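Local coordinates for protein DNA-binding response regulator (Paenisporosarcina sp. TG-14, PDB 6JQS) that probably binds DNA through a LuxR-family helix-turn-helix domain and acts as a GerE-type transcription factor in a spore-forming bacterium, at residues G14-I19 with S48-K53; F20-R25 with S33-I38; S28-S33 with I38-V43; L54-S57 with Q61-L64. All blocks are in the same frame, centred on the assembly; numbering follows the deposited sequence.

Interaction 1 (G14-I19 with S48-K53)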
loop_
_atom_site.group_PDB
_atom_site.type_symbol
_atom_site.label_atom_id
_atom_site.label_comp_id
_atom_site.label_asym_id
_atom_site.label_seq_id
_atom_site.Cartn_x
_atom_site.Cartn_y
_atom_site.Cartn_z
ATOM N N GLY A 14 0.174 -4.615 -9.072
ATOM C CA GLY A 14 0.121 -5.779 -8.178
ATOM C C GLY A 14 0.990 -5.566 -6.947
ATOM O O GLY A 14 0.578 -5.935 -5.828
ATOM N N ARG A 15 2.183 -4.993 -7.123
ATOM C CA ARG A 15 3.116 -4.814 -5.987
ATOM C C ARG A 15 2.513 -3.812 -5.002
ATOM O O ARG A 15 2.521 -4.154 -3.843
ATOM C CB ARG A 15 4.504 -4.382 -6.459
ATOM C CG ARG A 15 5.444 -4.101 -5.303
ATOM C CD ARG A 15 6.883 -4.355 -5.683
ATOM N NE ARG A 15 7.238 -5.772 -5.628
ATOM C CZ ARG A 15 8.365 -6.267 -6.142
ATOM N NH1 ARG A 15 8.626 -7.566 -6.070
ATOM N NH2 ARG A 15 9.220 -5.459 -6.751
ATOM N N GLU A 16 2.081 -2.630 -5.469
ATOM C CA GLU A 16 1.457 -1.540 -4.671
ATOM C C GLU A 16 0.239 -2.117 -3.933
ATOM O O GLU A 16 0.121 -1.893 -2.754
ATOM C CB GLU A 16 1.039 -0.367 -5.563
ATOM C CG GLU A 16 2.157 0.611 -5.981
ATOM C CD GLU A 16 1.727 1.622 -7.058
ATOM O OE1 GLU A 16 0.867 1.221 -7.867
ATOM O OE2 GLU A 16 2.169 2.850 -7.044
ATOM N N ARG A 17 -0.628 -2.871 -4.613
ATOM C CA ARG A 17 -1.813 -3.499 -3.947
ATOM C C ARG A 17 -1.349 -4.468 -2.856
ATOM O O ARG A 17 -1.900 -4.436 -1.764
ATOM C CB ARG A 17 -2.706 -4.243 -4.954
ATOM C CG ARG A 17 -3.933 -4.879 -4.304
ATOM C CD ARG A 17 -4.805 -5.729 -5.236
ATOM N NE ARG A 17 -5.241 -4.953 -6.386
ATOM C CZ ARG A 17 -4.595 -4.904 -7.555
ATOM N NH1 ARG A 17 -3.484 -5.594 -7.745
ATOM N NH2 ARG A 17 -5.054 -4.155 -8.537
ATOM N N GLU A 18 -0.315 -5.266 -3.092
ATOM C CA GLU A 18 0.168 -6.215 -2.057
ATOM C C GLU A 18 0.744 -5.443 -0.876
ATOM O O GLU A 18 0.630 -5.933 0.247
ATOM C CB GLU A 18 1.321 -7.118 -2.490
ATOM C CG GLU A 18 1.001 -8.163 -3.542
ATOM C CD GLU A 18 2.306 -8.801 -4.020
ATOM O OE1 GLU A 18 2.753 -8.487 -5.145
ATOM O OE2 GLU A 18 2.897 -9.578 -3.234
ATOM N N ILE A 19 1.482 -4.361 -1.115
ATOM C CA ILE A 19 1.999 -3.552 0.020
ATOM C C ILE A 19 0.843 -3.034 0.907
ATOM O O ILE A 19 0.965 -3.093 2.167
ATOM C CB ILE A 19 2.902 -2.414 -0.471
ATOM C CG1 ILE A 19 4.217 -2.961 -1.028
ATOM C CG2 ILE A 19 3.101 -1.413 0.665
ATOM C CD1 ILE A 19 4.986 -1.950 -1.906
ATOM N N SER A 48 4.541 6.245 -0.774
ATOM C CA SER A 48 4.512 7.707 -1.072
ATOM C C SER A 48 3.892 7.956 -2.426
ATOM O O SER A 48 3.068 8.918 -2.556
ATOM C CB SER A 48 5.830 8.378 -0.996
ATOM O OG SER A 48 6.361 8.188 0.292
ATOM N N ASN A 49 4.282 7.138 -3.404
ATOM C CA ASN A 49 3.774 7.278 -4.781
ATOM C C ASN A 49 2.258 7.081 -4.792
ATOM O O ASN A 49 1.576 7.804 -5.532
ATOM C CB ASN A 49 4.510 6.282 -5.677
ATOM C CG ASN A 49 4.466 6.656 -7.134
ATOM O OD1 ASN A 49 4.535 7.830 -7.457
ATOM N ND2 ASN A 49 4.379 5.658 -7.994
ATOM N N THR A 50 1.729 6.084 -4.068
ATOM C CA THR A 50 0.257 5.770 -4.095
ATOM C C THR A 50 -0.488 6.930 -3.431
ATOM O O THR A 50 -1.531 7.385 -3.908
ATOM C CB THR A 50 -0.029 4.432 -3.403
ATOM O OG1 THR A 50 0.814 3.489 -4.042
ATOM C CG2 THR A 50 -1.469 3.971 -3.528
ATOM N N ILE A 51 0.045 7.430 -2.310
ATOM C CA ILE A 51 -0.547 8.573 -1.569
ATOM C C ILE A 51 -0.736 9.724 -2.545
ATOM O O ILE A 51 -1.823 10.381 -2.514
ATOM C CB ILE A 51 0.315 8.958 -0.342
ATOM C CG1 ILE A 51 0.135 7.942 0.785
ATOM C CG2 ILE A 51 0.009 10.373 0.118
ATOM C CD1 ILE A 51 1.283 7.983 1.804
ATOM N N GLN A 52 0.276 9.991 -3.358
ATOM C CA GLN A 52 0.265 11.136 -4.310
ATOM C C GLN A 52 -0.718 10.817 -5.445
ATOM O O GLN A 52 -1.516 11.673 -5.771
ATOM C CB GLN A 52 1.677 11.432 -4.830
ATOM C CG GLN A 52 2.580 12.026 -3.748
ATOM C CD GLN A 52 2.114 13.344 -3.160
ATOM O OE1 GLN A 52 1.604 13.428 -2.025
ATOM N NE2 GLN A 52 2.312 14.405 -3.933
ATOM N N LYS A 53 -0.690 9.611 -5.997
ATOM C CA LYS A 53 -1.630 9.210 -7.092
ATOM C C LYS A 53 -3.082 9.393 -6.612
ATOM O O LYS A 53 -3.890 9.960 -7.334
ATOM C CB LYS A 53 -1.355 7.774 -7.531
ATOM C CG LYS A 53 -0.086 7.546 -8.336
ATOM C CD LYS A 53 -0.174 6.339 -9.277
ATOM C CE LYS A 53 -0.812 6.676 -10.618
ATOM N NZ LYS A 53 -1.892 5.727 -11.005
#

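Interaction 2 (F20-R25 with S33-I38)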
loop_
_atom_site.group_PDB
_atom_site.type_symbol
_atom_site.label_atom_id
_atom_site.label_comp_id
_atom_site.label_asym_id
_atom_site.label_seq_id
_atom_site.Cartn_x
_atom_site.Cartn_y
_atom_site.Cartn_z
ATOM N N PHE A 20 -0.177 -2.428 0.320
ATOM C CA PHE A 20 -1.303 -1.840 1.076
ATOM C C PHE A 20 -2.132 -2.966 1.727
ATOM O O PHE A 20 -2.655 -2.702 2.823
ATOM C CB PHE A 20 -2.146 -0.912 0.211
ATOM C CG PHE A 20 -1.546 0.459 0.052
ATOM C CD1 PHE A 20 -1.797 1.426 0.997
ATOM C CD2 PHE A 20 -0.589 0.726 -0.912
ATOM C CE1 PHE A 20 -1.151 2.654 0.968
ATOM C CE2 PHE A 20 0.031 1.978 -0.961
ATOM C CZ PHE A 20 -0.253 2.925 -0.019
ATOM N N GLN A 21 -2.315 -4.125 1.085
ATOM C CA GLN A 21 -3.025 -5.268 1.760
ATOM C C GLN A 21 -2.270 -5.675 3.030
ATOM O O GLN A 21 -2.906 -6.007 4.020
ATOM C CB GLN A 21 -3.214 -6.458 0.810
ATOM C CG GLN A 21 -4.193 -7.486 1.370
ATOM C CD GLN A 21 -5.579 -6.905 1.605
ATOM O OE1 GLN A 21 -6.353 -6.685 0.685
ATOM N NE2 GLN A 21 -5.848 -6.506 2.829
ATOM N N LEU A 22 -0.939 -5.604 3.055
ATOM C CA LEU A 22 -0.170 -5.897 4.279
ATOM C C LEU A 22 -0.248 -4.776 5.303
ATOM O O LEU A 22 -0.216 -5.123 6.503
ATOM C CB LEU A 22 1.293 -6.266 3.940
ATOM C CG LEU A 22 1.460 -7.475 3.012
ATOM C CD1 LEU A 22 2.934 -7.844 2.853
ATOM C CD2 LEU A 22 0.696 -8.693 3.512
ATOM N N LEU A 23 -0.266 -3.486 4.916
ATOM C CA LEU A 23 -0.534 -2.411 5.888
ATOM C C LEU A 23 -1.908 -2.659 6.534
ATOM O O LEU A 23 -2.060 -2.538 7.712
ATOM C CB LEU A 23 -0.502 -1.061 5.176
ATOM C CG LEU A 23 0.889 -0.596 4.746
ATOM C CD1 LEU A 23 0.758 0.618 3.836
ATOM C CD2 LEU A 23 1.744 -0.289 5.956
ATOM N N VAL A 24 -2.921 -3.008 5.761
ATOM C CA VAL A 24 -4.230 -3.307 6.427
ATOM C C VAL A 24 -3.996 -4.308 7.568
ATOM O O VAL A 24 -4.651 -4.179 8.663
ATOM C CB VAL A 24 -5.211 -3.820 5.364
ATOM C CG1 VAL A 24 -6.397 -4.487 6.010
ATOM C CG2 VAL A 24 -5.623 -2.681 4.469
ATOM N N ARG A 25 -3.100 -5.290 7.373
ATOM C CA ARG A 25 -2.842 -6.379 8.349
ATOM C C ARG A 25 -1.811 -5.961 9.401
ATOM O O ARG A 25 -1.330 -6.830 10.103
ATOM C CB ARG A 25 -2.381 -7.638 7.615
ATOM C CG ARG A 25 -3.465 -8.221 6.736
ATOM C CD ARG A 25 -3.087 -9.503 6.081
ATOM N NE ARG A 25 -4.099 -9.691 5.054
ATOM C CZ ARG A 25 -3.885 -10.174 3.842
ATOM N NH1 ARG A 25 -2.678 -10.549 3.468
ATOM N NH2 ARG A 25 -4.898 -10.252 2.991
ATOM N N SER A 33 8.860 -5.580 3.560
ATOM C CA SER A 33 10.035 -5.635 2.655
ATOM C C SER A 33 10.615 -7.057 2.703
ATOM O O SER A 33 10.852 -7.630 1.624
ATOM C CB SER A 33 11.023 -4.584 3.031
ATOM O OG SER A 33 11.541 -4.825 4.309
ATOM N N ILE A 34 10.718 -7.628 3.908
ATOM C CA ILE A 34 11.105 -9.054 4.140
ATOM C C ILE A 34 10.138 -9.959 3.356
ATOM O O ILE A 34 10.601 -10.649 2.442
ATOM C CB ILE A 34 11.169 -9.367 5.646
ATOM C CG1 ILE A 34 12.338 -8.620 6.296
ATOM C CG2 ILE A 34 11.235 -10.866 5.895
ATOM C CD1 ILE A 34 12.411 -8.744 7.800
ATOM N N GLN A 35 8.835 -9.911 3.629
ATOM C CA GLN A 35 7.862 -10.821 2.966
ATOM C C GLN A 35 7.913 -10.703 1.439
ATOM O O GLN A 35 7.796 -11.741 0.792
ATOM C CB GLN A 35 6.432 -10.566 3.426
ATOM C CG GLN A 35 5.487 -11.650 2.920
ATOM C CD GLN A 35 4.150 -11.603 3.608
ATOM O OE1 GLN A 35 4.050 -11.266 4.788
ATOM N NE2 GLN A 35 3.108 -11.914 2.857
ATOM N N LEU A 36 8.007 -9.495 0.860
ATOM C CA LEU A 36 7.971 -9.321 -0.628
ATOM C C LEU A 36 9.393 -9.356 -1.226
ATOM O O LEU A 36 9.508 -9.390 -2.447
ATOM C CB LEU A 36 7.246 -8.024 -0.986
ATOM C CG LEU A 36 5.809 -7.882 -0.469
ATOM C CD1 LEU A 36 5.244 -6.531 -0.871
ATOM C CD2 LEU A 36 4.900 -8.992 -0.980
ATOM N N LYS A 37 10.423 -9.372 -0.388
ATOM C CA LYS A 37 11.858 -9.531 -0.769
ATOM C C LYS A 37 12.273 -8.317 -1.613
ATOM O O LYS A 37 12.714 -8.481 -2.753
ATOM C CB LYS A 37 12.098 -10.908 -1.410
ATOM C CG LYS A 37 12.289 -12.048 -0.405
ATOM C CD LYS A 37 12.781 -13.366 -0.997
ATOM C CE LYS A 37 11.673 -14.363 -1.275
ATOM N NZ LYS A 37 10.609 -13.771 -2.116
ATOM N N ILE A 38 12.121 -7.128 -1.038
ATOM C CA ILE A 38 12.514 -5.828 -1.653
ATOM C C ILE A 38 13.057 -4.965 -0.525
ATOM O O ILE A 38 12.834 -5.327 0.644
ATOM C CB ILE A 38 11.324 -5.164 -2.379
ATOM C CG1 ILE A 38 10.189 -4.790 -1.419
ATOM C CG2 ILE A 38 10.841 -6.021 -3.545
ATOM C CD1 ILE A 38 9.070 -4.017 -2.112
#

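Interaction 3 (S28-S33 with I38-V43)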
loop_
_atom_site.group_PDB
_atom_site.type_symbol
_atom_site.label_atom_id
_atom_site.label_comp_id
_atom_site.label_asym_id
_atom_site.label_seq_id
_atom_site.Cartn_x
_atom_site.Cartn_y
_atom_site.Cartn_z
ATOM N N SER A 28 4.575 -3.665 9.596
ATOM C CA SER A 28 5.543 -2.561 9.433
ATOM C C SER A 28 6.140 -2.598 8.018
ATOM O O SER A 28 6.119 -3.644 7.348
ATOM C CB SER A 28 6.640 -2.683 10.456
ATOM O OG SER A 28 7.387 -3.852 10.173
ATOM N N THR A 29 6.708 -1.494 7.561
ATOM C CA THR A 29 7.333 -1.429 6.217
ATOM C C THR A 29 8.494 -2.439 6.192
ATOM O O THR A 29 8.661 -3.097 5.171
ATOM C CB THR A 29 7.589 0.037 5.856
ATOM O OG1 THR A 29 8.408 0.653 6.847
ATOM C CG2 THR A 29 6.286 0.800 5.739
ATOM N N LYS A 30 9.130 -2.686 7.344
ATOM C CA LYS A 30 10.260 -3.636 7.512
ATOM C C LYS A 30 9.765 -5.068 7.333
ATOM O O LYS A 30 10.326 -5.737 6.483
ATOM C CB LYS A 30 10.956 -3.448 8.860
ATOM C CG LYS A 30 12.044 -4.473 9.145
ATOM C CD LYS A 30 13.275 -3.853 9.785
ATOM C CE LYS A 30 14.467 -4.789 9.762
ATOM N NZ LYS A 30 14.246 -5.966 10.638
ATOM N N ASP A 31 8.684 -5.474 8.011
ATOM C CA ASP A 31 8.006 -6.784 7.771
ATOM C C ASP A 31 7.641 -6.933 6.292
ATOM O O ASP A 31 7.799 -8.047 5.729
ATOM C CB ASP A 31 6.754 -6.952 8.650
ATOM C CG ASP A 31 6.982 -6.836 10.156
ATOM O OD1 ASP A 31 8.136 -7.094 10.601
ATOM O OD2 ASP A 31 5.998 -6.489 10.882
ATOM N N ILE A 32 7.068 -5.896 5.672
ATOM C CA ILE A 32 6.555 -5.975 4.268
ATOM C C ILE A 32 7.743 -6.250 3.315
ATOM O O ILE A 32 7.607 -7.019 2.315
ATOM C CB ILE A 32 5.790 -4.681 3.903
ATOM C CG1 ILE A 32 4.534 -4.486 4.774
ATOM C CG2 ILE A 32 5.439 -4.656 2.421
ATOM C CD1 ILE A 32 3.652 -3.321 4.368
ATOM N N SER A 33 8.860 -5.580 3.560
ATOM C CA SER A 33 10.035 -5.635 2.655
ATOM C C SER A 33 10.615 -7.057 2.703
ATOM O O SER A 33 10.852 -7.630 1.624
ATOM C CB SER A 33 11.023 -4.584 3.031
ATOM O OG SER A 33 11.541 -4.825 4.309
ATOM N N ILE A 38 12.121 -7.128 -1.038
ATOM C CA ILE A 38 12.514 -5.828 -1.653
ATOM C C ILE A 38 13.057 -4.965 -0.525
ATOM O O ILE A 38 12.834 -5.327 0.644
ATOM C CB ILE A 38 11.324 -5.164 -2.379
ATOM C CG1 ILE A 38 10.189 -4.790 -1.419
ATOM C CG2 ILE A 38 10.841 -6.021 -3.545
ATOM C CD1 ILE A 38 9.070 -4.017 -2.112
ATOM N N SER A 39 13.646 -3.811 -0.822
ATOM C CA SER A 39 14.226 -2.986 0.263
ATOM C C SER A 39 13.096 -2.236 0.968
ATOM O O SER A 39 12.049 -1.973 0.347
ATOM C CB SER A 39 15.317 -2.060 -0.219
ATOM O OG SER A 39 14.794 -0.800 -0.558
ATOM N N GLU A 40 13.306 -1.869 2.226
ATOM C CA GLU A 40 12.281 -1.092 2.973
ATOM C C GLU A 40 12.147 0.303 2.351
ATOM O O GLU A 40 11.049 0.861 2.390
ATOM C CB GLU A 40 12.657 -0.954 4.438
ATOM C CG GLU A 40 11.556 -0.289 5.228
ATOM C CD GLU A 40 11.780 -0.293 6.721
ATOM O OE1 GLU A 40 12.755 -0.956 7.159
ATOM O OE2 GLU A 40 10.963 0.350 7.434
ATOM N N LYS A 41 13.232 0.853 1.800
ATOM C CA LYS A 41 13.222 2.183 1.125
ATOM C C LYS A 41 12.247 2.168 -0.055
ATOM O O LYS A 41 11.562 3.228 -0.274
ATOM C CB LYS A 41 14.634 2.584 0.689
ATOM C CG LYS A 41 15.550 2.956 1.839
ATOM C CD LYS A 41 16.960 3.305 1.407
ATOM C CE LYS A 41 17.932 3.228 2.564
ATOM N NZ LYS A 41 19.239 3.837 2.211
ATOM N N THR A 42 12.204 1.052 -0.783
ATOM C CA THR A 42 11.360 0.871 -1.989
ATOM C C THR A 42 9.892 0.765 -1.524
ATOM O O THR A 42 9.038 1.352 -2.189
ATOM C CB THR A 42 11.763 -0.364 -2.784
ATOM O OG1 THR A 42 13.144 -0.274 -3.123
ATOM C CG2 THR A 42 10.954 -0.566 -4.056
ATOM N N VAL A 43 9.638 0.028 -0.429
ATOM C CA VAL A 43 8.276 -0.097 0.182
ATOM C C VAL A 43 7.760 1.295 0.515
ATOM O O VAL A 43 6.665 1.669 0.036
ATOM C CB VAL A 43 8.249 -0.997 1.421
ATOM C CG1 VAL A 43 6.900 -0.929 2.142
ATOM C CG2 VAL A 43 8.614 -2.409 1.060
HETATM O O HOH W 1 9.466 -0.640 9.476
#

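Interaction 4 (L54-S57 with Q61-L64)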
loop_
_atom_site.group_PDB
_atom_site.type_symbol
_atom_site.label_atom_id
_atom_site.label_comp_id
_atom_site.label_asym_id
_atom_site.label_seq_id
_atom_site.Cartn_x
_atom_site.Cartn_y
_atom_site.Cartn_z
ATOM N N LEU A 54 -3.406 9.010 -5.381
ATOM C CA LEU A 54 -4.813 8.992 -4.900
ATOM C C LEU A 54 -5.246 10.391 -4.464
ATOM O O LEU A 54 -6.463 10.582 -4.307
ATOM C CB LEU A 54 -4.952 8.016 -3.731
ATOM C CG LEU A 54 -4.706 6.570 -4.096
ATOM C CD1 LEU A 54 -4.624 5.720 -2.834
ATOM C CD2 LEU A 54 -5.775 6.066 -5.031
ATOM N N GLY A 55 -4.284 11.282 -4.270
ATOM C CA GLY A 55 -4.446 12.680 -3.816
ATOM C C GLY A 55 -4.772 12.801 -2.347
ATOM O O GLY A 55 -5.566 13.715 -1.996
ATOM N N VAL A 56 -4.281 11.890 -1.501
ATOM C CA VAL A 56 -4.811 11.756 -0.111
ATOM C C VAL A 56 -3.720 12.305 0.815
ATOM O O VAL A 56 -2.620 12.598 0.321
ATOM C CB VAL A 56 -5.228 10.310 0.244
ATOM C CG1 VAL A 56 -6.472 9.875 -0.521
ATOM C CG2 VAL A 56 -4.119 9.300 0.027
ATOM N N SER A 57 -4.056 12.476 2.077
ATOM C CA SER A 57 -3.246 13.204 3.084
ATOM C C SER A 57 -2.187 12.302 3.743
ATOM O O SER A 57 -1.273 12.872 4.406
ATOM C CB SER A 57 -4.170 13.807 4.099
ATOM O OG SER A 57 -4.918 12.803 4.771
ATOM N N GLN A 61 -5.665 7.413 5.000
ATOM C CA GLN A 61 -6.621 7.854 3.952
ATOM C C GLN A 61 -6.331 7.085 2.648
ATOM O O GLN A 61 -7.299 6.841 1.916
ATOM C CB GLN A 61 -6.606 9.391 3.782
ATOM C CG GLN A 61 -7.419 10.191 4.824
ATOM C CD GLN A 61 -8.870 9.749 4.882
ATOM O OE1 GLN A 61 -9.558 9.668 3.869
ATOM N NE2 GLN A 61 -9.349 9.380 6.058
ATOM N N ALA A 62 -5.075 6.712 2.332
ATOM C CA ALA A 62 -4.744 5.835 1.166
ATOM C C ALA A 62 -5.476 4.488 1.307
ATOM O O ALA A 62 -6.170 4.116 0.371
ATOM C CB ALA A 62 -3.264 5.615 0.986
ATOM N N ILE A 63 -5.306 3.793 2.431
ATOM C CA ILE A 63 -6.023 2.515 2.755
ATOM C C ILE A 63 -7.532 2.705 2.528
ATOM O O ILE A 63 -8.099 1.874 1.841
ATOM C CB ILE A 63 -5.682 2.022 4.181
ATOM C CG1 ILE A 63 -4.198 1.669 4.265
ATOM C CG2 ILE A 63 -6.545 0.842 4.613
ATOM C CD1 ILE A 63 -3.582 1.586 5.656
ATOM N N LEU A 64 -8.147 3.718 3.133
ATOM C CA LEU A 64 -9.619 3.907 3.101
ATOM C C LEU A 64 -10.012 4.177 1.650
ATOM O O LEU A 64 -11.067 3.633 1.225
ATOM C CB LEU A 64 -10.068 5.017 4.055
ATOM C CG LEU A 64 -9.777 4.751 5.543
ATOM C CD1 LEU A 64 -10.047 5.978 6.363
ATOM C CD2 LEU A 64 -10.586 3.573 6.076
HETATM O O HOH W 2 -4.123 9.717 6.052
#

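Interaction 1 (G14-I19 with S48-K53)
Glu16 reaches from helix 14-24 to Thr50 and Asn49 on helix 40-54. Its CB lies 4.2 Å from Thr50 OG1, at the edge of contact. CG comes nearer, 3.7 Å from the same OG1, and CD keeps that spacing. The carboxylate oxygen OE2 approaches most closely, 3.4 Å from Thr50 OG1. OE2 also faces the amide of Asn49, with Asn49 ND2 3.7 Å away. The chain is extended beyond CG, and the Glu16 and Thr50 side chains run alongside each other, pointing opposite ways. The planes of the Glu16 carboxylate and the Asn49 amide are 38° apart.

No hydrogen bond joins the two segments. Glu16 OE1 accepts from the backbone N of Thr13, just before its helix. Thr50 OG1 bonds to the carbonyl O of His46, one turn back. That bond fits the Thr50 torsion, which puts OG1 beside its own backbone N (chi1 -54°).

Thr50 and Glu16 are buried, while Asn49 is exposed. The chemistry is polar but the contact is one of van der Waals packing. It brings two helices of the LuxR-type domain together near its centre, while Glu16 OE1 and Thr50 OG1 find their bonds within their own parts of the chain.

Interaction 2 (F20-R25 with S33-I38)
Leu22 of helix 14-24 meets Gln35 and Leu36 of helix 29-36. The contact is small, about 111 Å² summed over both sides, and no hydrogen bond crosses it.

The first kind of contact sets a methyl against an amide. Leu22 CD1 sits over the flat face of the Gln35 amide, almost above Gln35 CD and 4.0 Å from it. Both branches of Leu22 share in this, because CD2 lies 4.1 Å from Gln35 NE2. Gln35 has CG anti to its backbone N (chi1 -170°) and is extended beyond CG, which carries the amide across to the leucine. The two side chains meet at a slant.

The second kind is purely apolar. Leu22 CD1 also touches Leu36 CG, at 4.4 Å. One methyl therefore serves both neighbours. Tyr27, in the loop between the helices, touches Leu22 and Gln35 as well. Leu36 also packs on Glu18 and Ile19, about one turn before Leu22 on helix 14-24.

The third kind is backbone bonding that ends helix 29-36. Lys37 has a positive phi of 64°, and the chain closes in a Schellman motif. Ile38 N bonds to Ser33 O, and a weak bond runs from Lys37 N to Ser33 O.

Leu22 is buried, whereas Gln35 is exposed. The contact thus rests on dispersion and on the removal of apolar surface from water. The Gln35 amide offers Leu22 its face rather than its N-H groups or lone pairs.

Interaction 3 (S28-S33 with I38-V43)
Thr29 and Glu40 make the short polar bond of this contact. Thr29 OG1 donates to Glu40 OE2 at 2.6 Å. It meets the carboxylate on the anti side, 27° out of its plane. Glu40 is extended with CG anti to its backbone N (chi1 -174°), and the two side chains cross at about a right angle.

The tight part lies beneath this bond. Val43 CG1 touches Thr29 CB at 3.9 Å and also meets Ile32 CG2. Its other branch, CG2, rests 3.8 Å from Ser33 CB. Ser33 CB also packs against the backbone at the start of helix 40-54, 3.6 Å from Glu40 N. Ser33 OG turns back to the carbonyl O of Lys30.

The outer side is looser. A water accepts from Lys30 N and donates to Glu40 OE2 at 2.7 Å. The carboxylate's other oxygen, OE1, lies against Lys30 CB at 3.5 Å, while the lysine amine leads away. Arg44 forms a salt bridge with Glu40 OE2, so Thr29, water and arginine share one oxygen. These partners would favour the charged form of Glu40.

Ser28 and Asp31 form a capping box at the start of helix 29-36. Below the contact, Ile32 continues onto Ile19, Leu22 and Leu23. The pair of helices, the helix-turn-helix of this LuxR-type domain, thereby rests on helix 14-24.

Interaction 4 (L54-S57 with Q61-L64)
Gln61 N, in the first turn of helix 59-68, gives its hydrogen to a water 3.0 Å away. The same water lies 3.4 Å from Ser57 OG, a weak bond whose direction is not settled. It makes a weak bridge from loop to helix, and no direct hydrogen bond joins the two segments. Ser57 OG also rests against the aliphatic part of Gln61, 3.6 Å from Gln61 CG. The glutamine chain bends at chi2 (-56°), and its end leads away from the loop. The Gln61 side chain also touches Arg68 further along the helix.

The rest of the contact is apolar. Val56 CB lies 3.9 Å from Gln61 CB. Its branch CG2 presses on the backbone of the next residue, 3.6 Å from Ala62 N. It also touches the methyl of Ala62, at 3.9 Å from Val56 CG2 to Ala62 CB. Val56 CG2 is placed there by a torsion that sets it between the backbone N and the carbonyl carbon. Leu54 approaches the same methyl from the end of helix 40-54, with Leu54 CD1 4.1 Å from Ala62 CB. The small alanine thus receives two branched side chains.

Beyond the contact, Leu54 touches Leu66, and Ala62 packs on Phe20 of helix 14-24. Gly55 takes a positive phi of 74°. The arrangement is a short connection between helices 40-54 and 59-68, the first closed by a Schellman motif. It folds the last helix of the LuxR-type four-helix domain back beside the end of the long helix 40-54.

How the interactions relate
From the N terminus, helix 14-24 enters first and takes part in interactions 1 and 2. Interaction 1 closes the longest loop, joining this helix to helix 40-54. Interactions 2 and 3 both lie within that loop. They cross, since their segments alternate along the chain, and they share Ser33 and Ile38. Interaction 2 ties helix 14-24 to helix 29-36, and interaction 3 ties helix 29-36 to the start of helix 40-54. Interaction 4 follows in series and closes a short loop at helix 59-68. Interactions 3 and 4 do not touch. Phe20 packs on both Thr50 and Ala62, so helix 14-24 bridges interactions 1, 2 and 4.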